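Local coordinates for protein SusD homolog (Bacteroides thetaiotaomicron VPI-5482, PDB 3FDH) that probably binds sugars at the outer membrane as a SusD-like lipoprotein that helps capture glycans for uptake by a partner transporter, at residues F23-V28 / D106-M111; N171-D176 / K193-A198; D276-R281 / L366-S371; R292-A297 / I374-L379. All coordinates share one frame; numbering follows the deposited sequence.

Contact 1 of 4, residues F23-V28 / D106-M111; sequences FILADV and DVTRGM
L25 and M111 meet at about a right angle, and their crossing carries most of this helix-to-helix contact. M111 is a selenomethionine, and the L25 side chain starts out toward its helix. Placing CG of L25 anti to the backbone N (chi1 -175°) swings the isobutyl group out from helix 21-37, and one of its two methyls, CD2, does the touching. That methyl rests 3.6 Å from SE of M111 and 3.9 Å from CB of M111, so it lies against the flank of the chain and not at its end. M111 starts toward helix 21-37, but with CG beside its own backbone N and the chain extended to CE, its terminal methyl runs on away from that helix; M111 also touches W194 of helix 191-208. The selenium is thus a mid-chain surface against which the leucine methyl sits.

T108, one turn earlier on the same helix, adds a looser touch: its methyl CG2 comes to 4.4 Å from CD2 of L25. The threonine thereby splits its two branches, since OG1 is hydrogen-bonded to D176 in the loop after helix 154-171 while CG2 borders the apolar seam. CA of L25 comes to 7.8 Å from CA of T108, and no hydrogen bond crosses. I92 of helix 76-95 also packs on L25. All three touching residues are buried, an apolar helix-helix interface of the kind that builds the largely helical, TPR-related SusD fold.

Contact 2 of 4, residues N171-D176 / K193-A198; sequences NLQKED and KWLKFA
This is a small, mainly apolar contact, partly buried, in which the turn that ends helix 154-171 packs back against the next long helix, 191-208. The turn is a type I beta turn from N171 to K174, closed by the backbone bond from N of K174 to O of N171. It also brings K174, its chain extended, to the N171 side chain, where NZ of K174 donates to OD1 of N171 at 2.8 Å.

L172, the second residue of the turn, points toward the helix. Both its methyls rest on CB of W194, CD2 at 3.6 Å, and CD1 of L172 also reaches the W194-L195 peptide, 3.7 Å from N of L195. The L172 and W194 side chains cross at about a right angle, and the indole leads away from the turn, where NE1 is hydrogen-bonded to D184 and the ring stacks edge-to-face with Y187. At the outer margin Q173 lays its aliphatic part across L195, CG of Q173 to CD2 of L195 at 4.0 Å; its amide NE2 bonds to the carbonyl of I169. The arrangement is a helix-ending turn packed on the following long helix, consistent with the helical, TPR-related architecture of SusD-like proteins.

Contact 3 of 4, residues D276-R281 / L366-S371; sequences DPRANR and LNAENS
R281 grips E369 side-on in a two-bonded salt bridge that ties the loop after helix 265-274 to helix 354-379 in this SusD-like helical fold. NE of R281 donates to OE1 of E369 at 2.8 Å, and NH2 of R281 to OE2 of E369, also at 2.8 Å but straighter, with an N-H...O angle of 172°. Both oxygens use their syn lone pairs, and the two flat groups lie nearly coplanar, 22° apart. R281 reaches the helix on a chain extended from CG to NE. Second partners help fix both ends: OE1 of E369 also accepts from the backbone N of I391, and NH1 of R281 bonds to S388. A leucine in place of R281 would probably leave the buried carboxylate of E369 without its counter-charge and the S388 hydroxyl without this donor.

Within the loop, D276 forms an Asx turn, its OD1 accepting from N of R278 through the anti lone pair. The same carboxylate holds the R278 guanidinium side-on: NH2 of R278 donates to OD2 of D276 at 2.7 Å, and NE to OD1, which therefore accepts from both N and NE of R278. That grip goes with a bend at chi3 (-80°) of R278. The packing beyond the charges is slight: CD of R278, with the guanidinium edge beside it, sits 3.8 Å from CB of A368.

Contact 4 of 4, residues R292-A297 / I374-L379; sequences RSQVAA and IAIKEL
Q294 reaches across to I376 on an extended chain. Its CB points toward helix 354-379, and CG, anti to the backbone N (chi1 -178°), carries the side chain straight on. The methylenes serve as the stem, with the contact to the helix left to the amide at the end: NE2 of Q294 comes within 3.8 Å of CD1 of I376, a van der Waals touch with the end of the isoleucine's longer branch. The two side chains cross at about a right angle. Both amide atoms have polar partners: NE2 donates to the backbone O of R281 and OE1 accepts from the backbone N of N386, which should hold the amide's rotation while its nitrogen borders an apolar methyl.

Two residues earlier, R292 makes a looser approach, its CD lying 4.5 Å from CD1 of L379. Its guanidinium is held by the carbonyl of T285 and the hydroxyl of Y324.

No hydrogen bond joins the segments; CA of R292 and CA of L379, the nearest pair, are 9.0 Å apart. Strand 292-293 pairs in parallel with strand 383-384, which follows the helix in the chain; L383 touches both R292 and I376, while F284 of strand 283-284 packs on R292, Q294 and L379.

Overall arrangement
The four contacts form two pairs. Contacts 1 and 2 have centres 11 Å apart and come in series along the chain; the loop of contact 2 bonds directly to the start of helix 106-127, through D176 to T108 and E175 to D106. Contacts 3 and 4, also 11 Å apart, share helix 354-379, and their segments alternate in sequence; backbone bonding between A279 and A297 and the Q294 bond to R281 join their loops. Between the pairs the centres lie 33 to 39 Å apart, without touching. One pair joins helices and a turn of the earlier part of the chain, the other joins loops and a short strand to helix 354-379, all within one SusD-family region.

Contact 1 of 4, residues F23-V28 / D106-M111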
loop_
_atom_site.group_PDB
_atom_site.type_symbol
_atom_site.label_atom_id
_atom_site.label_comp_id
_atom_site.label_asym_id
_atom_site.label_seq_id
_atom_site.Cartn_x
_atom_site.Cartn_y
_atom_site.Cartn_z
ATOM N N PHE A 23 0.490 -8.879 -24.062
ATOM C CA PHE A 23 -0.525 -9.708 -23.406
ATOM C C PHE A 23 -0.046 -10.138 -22.016
ATOM O O PHE A 23 -0.825 -10.279 -21.051
ATOM C CB PHE A 23 -0.901 -10.902 -24.289
ATOM C CG PHE A 23 -1.457 -10.489 -25.633
ATOM C CD1 PHE A 23 -2.520 -9.606 -25.700
ATOM C CD2 PHE A 23 -0.889 -10.946 -26.826
ATOM C CE1 PHE A 23 -3.023 -9.209 -26.945
ATOM C CE2 PHE A 23 -1.398 -10.560 -28.039
ATOM C CZ PHE A 23 -2.450 -9.691 -28.102
ATOM N N ILE A 24 1.256 -10.317 -21.903
ATOM C CA ILE A 24 1.822 -10.705 -20.616
ATOM C C ILE A 24 1.695 -9.497 -19.682
ATOM O O ILE A 24 1.351 -9.619 -18.498
ATOM C CB ILE A 24 3.304 -11.149 -20.709
ATOM C CG1 ILE A 24 3.480 -12.298 -21.714
ATOM C CG2 ILE A 24 3.807 -11.583 -19.326
ATOM C CD1 ILE A 24 4.941 -12.647 -22.013
ATOM N N LEU A 25 1.935 -8.320 -20.241
ATOM C CA LEU A 25 1.918 -7.098 -19.430
ATOM C C LEU A 25 0.540 -6.873 -18.848
ATOM O O LEU A 25 0.383 -6.383 -17.733
ATOM C CB LEU A 25 2.336 -5.877 -20.255
ATOM C CG LEU A 25 2.486 -4.561 -19.515
ATOM C CD1 LEU A 25 3.699 -4.705 -18.510
ATOM C CD2 LEU A 25 2.616 -3.374 -20.481
ATOM N N ALA A 26 -0.471 -7.203 -19.622
ATOM C CA ALA A 26 -1.870 -6.987 -19.162
ATOM C C ALA A 26 -2.051 -7.767 -17.866
ATOM O O ALA A 26 -2.625 -7.292 -16.876
ATOM C CB ALA A 26 -2.883 -7.465 -20.215
ATOM N N ASP A 27 -1.486 -8.961 -17.875
ATOM C CA ASP A 27 -1.601 -9.867 -16.729
ATOM C C ASP A 27 -0.758 -9.399 -15.560
ATOM O O ASP A 27 -1.161 -9.484 -14.404
ATOM C CB ASP A 27 -1.150 -11.276 -17.103
ATOM C CG ASP A 27 -1.463 -12.283 -16.028
ATOM O OD1 ASP A 27 -2.617 -12.778 -15.968
ATOM O OD2 ASP A 27 -0.540 -12.612 -15.260
ATOM N N VAL A 28 0.430 -8.900 -15.870
ATOM C CA VAL A 28 1.378 -8.445 -14.843
ATOM C C VAL A 28 0.780 -7.250 -14.098
ATOM O O VAL A 28 0.822 -7.155 -12.880
ATOM C CB VAL A 28 2.796 -8.130 -15.479
ATOM C CG1 VAL A 28 3.666 -7.250 -14.594
ATOM C CG2 VAL A 28 3.529 -9.449 -15.890
ATOM N N ASP A 106 10.328 -1.209 -26.884
ATOM C CA ASP A 106 11.105 -0.628 -25.772
ATOM C C ASP A 106 10.247 0.010 -24.721
ATOM O O ASP A 106 10.570 -0.054 -23.530
ATOM C CB ASP A 106 12.139 0.389 -26.300
ATOM C CG ASP A 106 13.210 -0.267 -27.142
ATOM O OD1 ASP A 106 13.741 -1.315 -26.719
ATOM O OD2 ASP A 106 13.534 0.273 -28.219
ATOM N N VAL A 107 9.129 0.582 -25.155
ATOM C CA VAL A 107 8.202 1.231 -24.230
ATOM C C VAL A 107 7.509 0.174 -23.356
ATOM O O VAL A 107 7.434 0.307 -22.147
ATOM C CB VAL A 107 7.210 2.173 -24.936
ATOM C CG1 VAL A 107 6.055 2.522 -23.985
ATOM C CG2 VAL A 107 7.964 3.456 -25.388
ATOM N N THR A 108 7.084 -0.907 -23.990
ATOM C CA THR A 108 6.466 -2.035 -23.294
ATOM C C THR A 108 7.485 -2.615 -22.332
ATOM O O THR A 108 7.177 -3.007 -21.216
ATOM C CB THR A 108 5.999 -3.127 -24.300
ATOM O OG1 THR A 108 4.893 -2.623 -25.054
ATOM C CG2 THR A 108 5.560 -4.366 -23.579
ATOM N N ARG A 109 8.729 -2.577 -22.777
ATOM C CA ARG A 109 9.833 -3.127 -21.998
ATOM C C ARG A 109 10.009 -2.328 -20.715
ATOM O O ARG A 109 10.226 -2.873 -19.632
ATOM C CB ARG A 109 11.134 -3.125 -22.806
ATOM C CG ARG A 109 12.230 -3.930 -22.162
ATOM C CD ARG A 109 13.519 -3.863 -22.941
ATOM N NE ARG A 109 14.325 -5.048 -22.671
ATOM C CZ ARG A 109 15.585 -5.212 -23.054
ATOM N NH1 ARG A 109 16.214 -4.265 -23.713
ATOM N NH2 ARG A 109 16.216 -6.337 -22.776
ATOM N N GLY A 110 9.903 -1.020 -20.877
ATOM C CA GLY A 110 10.052 -0.100 -19.772
ATOM C C GLY A 110 8.932 -0.275 -18.774
ATOM O O GLY A 110 9.131 -0.240 -17.561
HETATM N N MSE A 111 7.735 -0.468 -19.290
HETATM C CA MSE A 111 6.592 -0.654 -18.389
HETATM C C MSE A 111 6.828 -1.907 -17.533
HETATM O O MSE A 111 6.539 -1.934 -16.319
HETATM C CB MSE A 111 5.285 -0.792 -19.173
HETATM C CG MSE A 111 4.950 0.412 -20.025
HETATM SE SE MSE A 111 3.425 0.113 -21.171
HETATM C CE MSE A 111 3.360 1.832 -22.044
#

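Contact 2 of 4, residues N171-D176 / K193-A198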
loop_
_atom_site.group_PDB
_atom_site.type_symbol
_atom_site.label_atom_id
_atom_site.label_comp_id
_atom_site.label_asym_id
_atom_site.label_seq_id
_atom_site.Cartn_x
_atom_site.Cartn_y
_atom_site.Cartn_z
ATOM N N ASN A 171 14.073 3.432 -21.303
ATOM C CA ASN A 171 13.284 2.724 -22.301
ATOM C C ASN A 171 11.941 3.385 -22.586
ATOM O O ASN A 171 11.448 3.369 -23.704
ATOM C CB ASN A 171 13.098 1.244 -21.921
ATOM C CG ASN A 171 14.309 0.430 -22.222
ATOM O OD1 ASN A 171 14.972 0.667 -23.237
ATOM N ND2 ASN A 171 14.615 -0.548 -21.368
ATOM N N LEU A 172 11.376 3.988 -21.562
ATOM C CA LEU A 172 10.038 4.586 -21.668
ATOM C C LEU A 172 10.058 5.789 -22.579
ATOM O O LEU A 172 9.008 6.270 -23.010
ATOM C CB LEU A 172 9.481 4.997 -20.306
ATOM C CG LEU A 172 8.952 3.916 -19.349
ATOM C CD1 LEU A 172 8.758 4.466 -17.910
ATOM C CD2 LEU A 172 7.632 3.268 -19.894
ATOM N N GLN A 173 11.259 6.243 -22.901
ATOM C CA GLN A 173 11.415 7.432 -23.738
ATOM C C GLN A 173 11.661 7.076 -25.166
ATOM O O GLN A 173 11.907 7.942 -25.986
ATOM C CB GLN A 173 12.532 8.321 -23.225
ATOM C CG GLN A 173 12.251 8.825 -21.813
ATOM C CD GLN A 173 13.322 9.730 -21.275
ATOM O OE1 GLN A 173 13.458 10.869 -21.706
ATOM N NE2 GLN A 173 14.067 9.241 -20.296
ATOM N N LYS A 174 11.571 5.790 -25.451
ATOM C CA LYS A 174 11.773 5.283 -26.818
ATOM C C LYS A 174 10.457 4.964 -27.481
ATOM O O LYS A 174 9.494 5.703 -27.329
ATOM C CB LYS A 174 12.672 4.055 -26.811
ATOM C CG LYS A 174 14.015 4.319 -26.110
ATOM C CD LYS A 174 14.881 3.094 -26.071
ATOM C CE LYS A 174 16.142 3.332 -25.260
ATOM N NZ LYS A 174 16.835 2.079 -24.847
ATOM N N GLU A 175 10.415 3.840 -28.180
ATOM C CA GLU A 175 9.201 3.413 -28.890
ATOM C C GLU A 175 8.832 1.949 -28.785
ATOM O O GLU A 175 9.587 1.102 -28.334
ATOM C CB GLU A 175 9.372 3.637 -30.372
ATOM C CG GLU A 175 10.074 4.906 -30.731
ATOM C CD GLU A 175 9.144 6.034 -31.074
ATOM O OE1 GLU A 175 8.285 6.388 -30.229
ATOM O OE2 GLU A 175 9.309 6.568 -32.206
ATOM N N ASP A 176 7.630 1.704 -29.282
ATOM C CA ASP A 176 7.063 0.371 -29.447
ATOM C C ASP A 176 6.750 0.108 -30.907
ATOM O O ASP A 176 6.476 1.019 -31.683
ATOM C CB ASP A 176 5.750 0.202 -28.677
ATOM C CG ASP A 176 5.937 -0.323 -27.273
ATOM O OD1 ASP A 176 7.066 -0.627 -26.841
ATOM O OD2 ASP A 176 4.918 -0.463 -26.605
ATOM N N LYS A 193 3.381 9.214 -18.548
ATOM C CA LYS A 193 2.761 8.926 -17.252
ATOM C C LYS A 193 3.513 7.785 -16.573
ATOM O O LYS A 193 3.747 7.800 -15.372
ATOM C CB LYS A 193 1.271 8.635 -17.397
ATOM C CG LYS A 193 0.500 9.886 -17.751
ATOM C CD LYS A 193 -0.977 9.706 -17.585
ATOM C CE LYS A 193 -1.681 11.041 -17.671
ATOM N NZ LYS A 193 -3.102 10.923 -17.353
ATOM N N TRP A 194 3.943 6.809 -17.354
ATOM C CA TRP A 194 4.759 5.747 -16.767
ATOM C C TRP A 194 6.062 6.326 -16.236
ATOM O O TRP A 194 6.570 5.923 -15.192
ATOM C CB TRP A 194 5.069 4.609 -17.743
ATOM C CG TRP A 194 3.971 3.589 -17.852
ATOM C CD1 TRP A 194 2.899 3.620 -18.702
ATOM C CD2 TRP A 194 3.840 2.390 -17.091
ATOM N NE1 TRP A 194 2.106 2.504 -18.512
ATOM C CE2 TRP A 194 2.675 1.728 -17.544
ATOM C CE3 TRP A 194 4.626 1.776 -16.108
ATOM C CZ2 TRP A 194 2.265 0.526 -17.037
ATOM C CZ3 TRP A 194 4.205 0.572 -15.596
ATOM C CH2 TRP A 194 3.035 -0.042 -16.056
ATOM N N LEU A 195 6.586 7.295 -16.959
ATOM C CA LEU A 195 7.867 7.902 -16.604
ATOM C C LEU A 195 7.678 8.615 -15.259
ATOM O O LEU A 195 8.504 8.526 -14.348
ATOM C CB LEU A 195 8.338 8.846 -17.730
ATOM C CG LEU A 195 9.770 9.360 -17.689
ATOM C CD1 LEU A 195 10.766 8.212 -17.790
ATOM C CD2 LEU A 195 9.928 10.300 -18.873
ATOM N N LYS A 196 6.545 9.291 -15.129
ATOM C CA LYS A 196 6.213 9.976 -13.852
ATOM C C LYS A 196 6.096 8.982 -12.702
ATOM O O LYS A 196 6.532 9.236 -11.577
ATOM C CB LYS A 196 4.928 10.776 -13.967
ATOM C CG LYS A 196 5.061 12.004 -14.776
ATOM C CD LYS A 196 3.760 12.748 -14.827
ATOM C CE LYS A 196 3.912 14.054 -15.539
ATOM N NZ LYS A 196 2.565 14.637 -15.805
ATOM N N PHE A 197 5.475 7.856 -13.014
ATOM C CA PHE A 197 5.282 6.749 -12.065
ATOM C C PHE A 197 6.667 6.223 -11.658
ATOM O O PHE A 197 6.965 6.035 -10.470
ATOM C CB PHE A 197 4.375 5.665 -12.698
ATOM C CG PHE A 197 4.118 4.442 -11.847
ATOM C CD1 PHE A 197 4.107 4.497 -10.445
ATOM C CD2 PHE A 197 3.782 3.239 -12.467
ATOM C CE1 PHE A 197 3.857 3.331 -9.676
ATOM C CE2 PHE A 197 3.509 2.095 -11.717
ATOM C CZ PHE A 197 3.510 2.162 -10.325
ATOM N N ALA A 198 7.550 6.037 -12.632
ATOM C CA ALA A 198 8.918 5.528 -12.303
ATOM C C ALA A 198 9.645 6.478 -11.326
ATOM O O ALA A 198 10.294 6.053 -10.386
ATOM C CB ALA A 198 9.758 5.336 -13.575
#

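Contact 3 of 4, residues D276-R281 / L366-S371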
loop_
_atom_site.group_PDB
_atom_site.type_symbol
_atom_site.label_atom_id
_atom_site.label_comp_id
_atom_site.label_asym_id
_atom_site.label_seq_id
_atom_site.Cartn_x
_atom_site.Cartn_y
_atom_site.Cartn_z
ATOM N N ASP A 276 -11.448 15.019 12.200
ATOM C CA ASP A 276 -11.206 14.749 10.780
ATOM C C ASP A 276 -12.584 14.554 10.080
ATOM O O ASP A 276 -13.497 13.960 10.638
ATOM C CB ASP A 276 -10.249 13.550 10.663
ATOM C CG ASP A 276 -9.934 13.151 9.230
ATOM O OD1 ASP A 276 -10.858 12.741 8.493
ATOM O OD2 ASP A 276 -8.737 13.213 8.864
ATOM N N PRO A 277 -12.779 15.133 8.891
ATOM C CA PRO A 277 -14.061 14.956 8.202
ATOM C C PRO A 277 -14.557 13.505 8.085
ATOM O O PRO A 277 -15.750 13.248 8.040
ATOM C CB PRO A 277 -13.777 15.475 6.798
ATOM C CG PRO A 277 -12.545 16.330 6.925
ATOM C CD PRO A 277 -11.782 15.860 8.088
ATOM N N ARG A 278 -13.629 12.567 8.010
ATOM C CA ARG A 278 -13.965 11.153 7.835
ATOM C C ARG A 278 -14.536 10.523 9.111
ATOM O O ARG A 278 -15.152 9.465 9.084
ATOM C CB ARG A 278 -12.726 10.359 7.393
ATOM C CG ARG A 278 -12.256 10.742 5.987
ATOM C CD ARG A 278 -10.836 10.185 5.723
ATOM N NE ARG A 278 -9.826 11.049 6.347
ATOM C CZ ARG A 278 -8.751 11.563 5.748
ATOM N NH1 ARG A 278 -8.402 11.202 4.516
ATOM N NH2 ARG A 278 -7.980 12.400 6.424
ATOM N N ALA A 279 -14.329 11.198 10.229
ATOM C CA ALA A 279 -14.866 10.746 11.523
ATOM C C ALA A 279 -16.395 10.584 11.484
ATOM O O ALA A 279 -16.965 9.702 12.134
ATOM C CB ALA A 279 -14.479 11.716 12.673
ATOM N N ASN A 280 -17.050 11.461 10.738
ATOM C CA ASN A 280 -18.477 11.488 10.708
ATOM C C ASN A 280 -19.047 10.918 9.446
ATOM O O ASN A 280 -20.237 10.967 9.211
ATOM C CB ASN A 280 -18.929 12.931 10.767
ATOM C CG ASN A 280 -20.365 13.056 11.159
ATOM O OD1 ASN A 280 -20.866 12.270 11.980
ATOM N ND2 ASN A 280 -21.055 14.025 10.576
ATOM N N ARG A 281 -18.187 10.333 8.645
ATOM C CA ARG A 281 -18.619 9.946 7.327
ATOM C C ARG A 281 -18.196 8.594 6.790
ATOM O O ARG A 281 -18.886 8.034 5.942
ATOM C CB ARG A 281 -18.182 11.073 6.391
ATOM C CG ARG A 281 -18.646 10.924 5.031
ATOM C CD ARG A 281 -18.606 12.224 4.286
ATOM N NE ARG A 281 -18.928 11.976 2.880
ATOM C CZ ARG A 281 -20.152 11.761 2.406
ATOM N NH1 ARG A 281 -21.182 11.755 3.220
ATOM N NH2 ARG A 281 -20.333 11.510 1.127
ATOM N N LEU A 366 -9.959 13.696 -0.747
ATOM C CA LEU A 366 -10.787 13.612 -1.980
ATOM C C LEU A 366 -10.819 12.148 -2.453
ATOM O O LEU A 366 -11.833 11.666 -2.954
ATOM C CB LEU A 366 -10.313 14.587 -3.076
ATOM C CG LEU A 366 -10.495 16.061 -2.776
ATOM C CD1 LEU A 366 -10.110 16.939 -3.991
ATOM C CD2 LEU A 366 -11.938 16.305 -2.409
ATOM N N ASN A 367 -9.747 11.415 -2.175
ATOM C CA ASN A 367 -9.675 10.012 -2.582
ATOM C C ASN A 367 -10.590 9.203 -1.658
ATOM O O ASN A 367 -11.240 8.258 -2.066
ATOM C CB ASN A 367 -8.243 9.488 -2.498
ATOM C CG ASN A 367 -8.136 8.023 -2.807
ATOM O OD1 ASN A 367 -8.470 7.575 -3.911
ATOM N ND2 ASN A 367 -7.686 7.248 -1.811
ATOM N N ALA A 368 -10.600 9.614 -0.397
ATOM C CA ALA A 368 -11.439 8.989 0.621
ATOM C C ALA A 368 -12.898 9.167 0.267
ATOM O O ALA A 368 -13.703 8.244 0.325
ATOM C CB ALA A 368 -11.160 9.616 1.993
ATOM N N GLU A 369 -13.233 10.391 -0.126
ATOM C CA GLU A 369 -14.582 10.711 -0.509
ATOM C C GLU A 369 -14.979 9.931 -1.756
ATOM O O GLU A 369 -16.111 9.491 -1.883
ATOM C CB GLU A 369 -14.732 12.202 -0.776
ATOM C CG GLU A 369 -16.119 12.597 -1.282
ATOM C CD GLU A 369 -17.243 12.296 -0.278
ATOM O OE1 GLU A 369 -17.169 12.736 0.890
ATOM O OE2 GLU A 369 -18.220 11.639 -0.664
ATOM N N ASN A 370 -14.035 9.758 -2.667
ATOM C CA ASN A 370 -14.316 8.982 -3.871
ATOM C C ASN A 370 -14.766 7.588 -3.464
ATOM O O ASN A 370 -15.793 7.087 -3.921
ATOM C CB ASN A 370 -13.091 8.889 -4.783
ATOM C CG ASN A 370 -13.422 8.308 -6.158
ATOM O OD1 ASN A 370 -14.278 8.827 -6.886
ATOM N ND2 ASN A 370 -12.744 7.229 -6.515
ATOM N N SER A 371 -13.997 6.946 -2.594
ATOM C CA SER A 371 -14.356 5.605 -2.182
ATOM C C SER A 371 -15.593 5.496 -1.331
ATOM O O SER A 371 -16.379 4.544 -1.445
ATOM C CB SER A 371 -13.190 4.980 -1.424
ATOM O OG SER A 371 -12.099 4.945 -2.300
#

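Contact 4 of 4, residues R292-A297 / I374-L379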
loop_
_atom_site.group_PDB
_atom_site.type_symbol
_atom_site.label_atom_id
_atom_site.label_comp_id
_atom_site.label_asym_id
_atom_site.label_seq_id
_atom_site.Cartn_x
_atom_site.Cartn_y
_atom_site.Cartn_z
ATOM N N ARG A 292 -27.881 -0.855 7.558
ATOM C CA ARG A 292 -26.732 -0.320 8.258
ATOM C C ARG A 292 -27.010 1.163 8.257
ATOM O O ARG A 292 -27.783 1.663 7.425
ATOM C CB ARG A 292 -25.401 -0.538 7.533
ATOM C CG ARG A 292 -25.018 -1.964 7.269
ATOM C CD ARG A 292 -23.623 -1.991 6.708
ATOM N NE ARG A 292 -23.183 -3.322 6.353
ATOM C CZ ARG A 292 -22.540 -4.102 7.194
ATOM N NH1 ARG A 292 -22.275 -3.647 8.403
ATOM N NH2 ARG A 292 -22.140 -5.306 6.826
ATOM N N SER A 293 -26.395 1.850 9.205
ATOM C CA SER A 293 -26.498 3.294 9.290
ATOM C C SER A 293 -25.129 3.924 9.284
ATOM O O SER A 293 -24.199 3.396 9.868
ATOM C CB SER A 293 -27.216 3.701 10.567
ATOM O OG SER A 293 -28.527 3.183 10.580
ATOM N N GLN A 294 -25.027 5.059 8.611
ATOM C CA GLN A 294 -23.778 5.826 8.562
ATOM C C GLN A 294 -23.783 6.676 9.827
ATOM O O GLN A 294 -24.697 7.471 10.043
ATOM C CB GLN A 294 -23.760 6.680 7.306
ATOM C CG GLN A 294 -22.536 7.503 7.073
ATOM C CD GLN A 294 -22.677 8.363 5.839
ATOM O OE1 GLN A 294 -23.783 8.715 5.451
ATOM N NE2 GLN A 294 -21.553 8.709 5.212
ATOM N N VAL A 295 -22.763 6.471 10.655
ATOM C CA VAL A 295 -22.649 7.103 11.977
ATOM C C VAL A 295 -21.253 7.632 12.304
ATOM O O VAL A 295 -20.278 7.303 11.657
ATOM C CB VAL A 295 -23.103 6.120 13.111
ATOM C CG1 VAL A 295 -24.592 5.683 12.951
ATOM C CG2 VAL A 295 -22.197 4.895 13.171
ATOM N N ALA A 296 -21.203 8.524 13.290
ATOM C CA ALA A 296 -19.935 9.093 13.764
ATOM C C ALA A 296 -19.160 8.016 14.495
ATOM O O ALA A 296 -19.738 7.076 15.024
ATOM C CB ALA A 296 -20.155 10.314 14.678
ATOM N N ALA A 297 -17.849 8.171 14.452
ATOM C CA ALA A 297 -16.916 7.240 15.076
ATOM C C ALA A 297 -17.188 7.045 16.575
ATOM O O ALA A 297 -16.855 6.004 17.124
ATOM C CB ALA A 297 -15.454 7.665 14.834
ATOM N N ILE A 374 -18.629 5.783 -3.598
ATOM C CA ILE A 374 -18.781 4.525 -4.350
ATOM C C ILE A 374 -19.509 3.525 -3.451
ATOM O O ILE A 374 -20.424 2.796 -3.870
ATOM C CB ILE A 374 -17.405 3.969 -4.825
ATOM C CG1 ILE A 374 -16.897 4.804 -6.027
ATOM C CG2 ILE A 374 -17.498 2.510 -5.222
ATOM C CD1 ILE A 374 -15.410 4.508 -6.389
ATOM N N ALA A 375 -19.085 3.511 -2.188
ATOM C CA ALA A 375 -19.599 2.543 -1.192
ATOM C C ALA A 375 -21.059 2.784 -0.857
ATOM O O ALA A 375 -21.836 1.841 -0.756
ATOM C CB ALA A 375 -18.743 2.524 0.067
ATOM N N ILE A 376 -21.409 4.056 -0.706
ATOM C CA ILE A 376 -22.784 4.476 -0.431
ATOM C C ILE A 376 -23.668 4.086 -1.609
ATOM O O ILE A 376 -24.763 3.560 -1.429
ATOM C CB ILE A 376 -22.866 6.008 -0.119
ATOM C CG1 ILE A 376 -22.186 6.290 1.233
ATOM C CG2 ILE A 376 -24.329 6.502 -0.130
ATOM C CD1 ILE A 376 -21.957 7.753 1.526
ATOM N N LYS A 377 -23.171 4.305 -2.816
ATOM C CA LYS A 377 -23.952 3.994 -3.995
ATOM C C LYS A 377 -24.145 2.473 -4.031
ATOM O O LYS A 377 -25.241 1.980 -4.191
ATOM C CB LYS A 377 -23.292 4.520 -5.285
ATOM C CG LYS A 377 -24.149 4.389 -6.557
ATOM C CD LYS A 377 -23.277 4.482 -7.806
ATOM C CE LYS A 377 -24.068 4.523 -9.126
ATOM N NZ LYS A 377 -24.525 5.903 -9.499
ATOM N N GLU A 378 -23.085 1.732 -3.790
ATOM C CA GLU A 378 -23.159 0.269 -3.834
ATOM C C GLU A 378 -24.162 -0.308 -2.829
ATOM O O GLU A 378 -24.941 -1.209 -3.160
ATOM C CB GLU A 378 -21.768 -0.349 -3.621
ATOM C CG GLU A 378 -21.774 -1.857 -3.436
ATOM C CD GLU A 378 -22.284 -2.646 -4.642
ATOM O OE1 GLU A 378 -22.431 -2.104 -5.765
ATOM O OE2 GLU A 378 -22.560 -3.846 -4.427
ATOM N N LEU A 379 -24.145 0.203 -1.604
ATOM C CA LEU A 379 -25.082 -0.266 -0.554
ATOM C C LEU A 379 -26.526 0.051 -0.849
ATOM O O LEU A 379 -27.425 -0.703 -0.502
ATOM C CB LEU A 379 -24.721 0.272 0.836
ATOM C CG LEU A 379 -23.612 -0.517 1.531
ATOM C CD1 LEU A 379 -23.205 0.179 2.830
ATOM C CD2 LEU A 379 -24.116 -1.915 1.816
#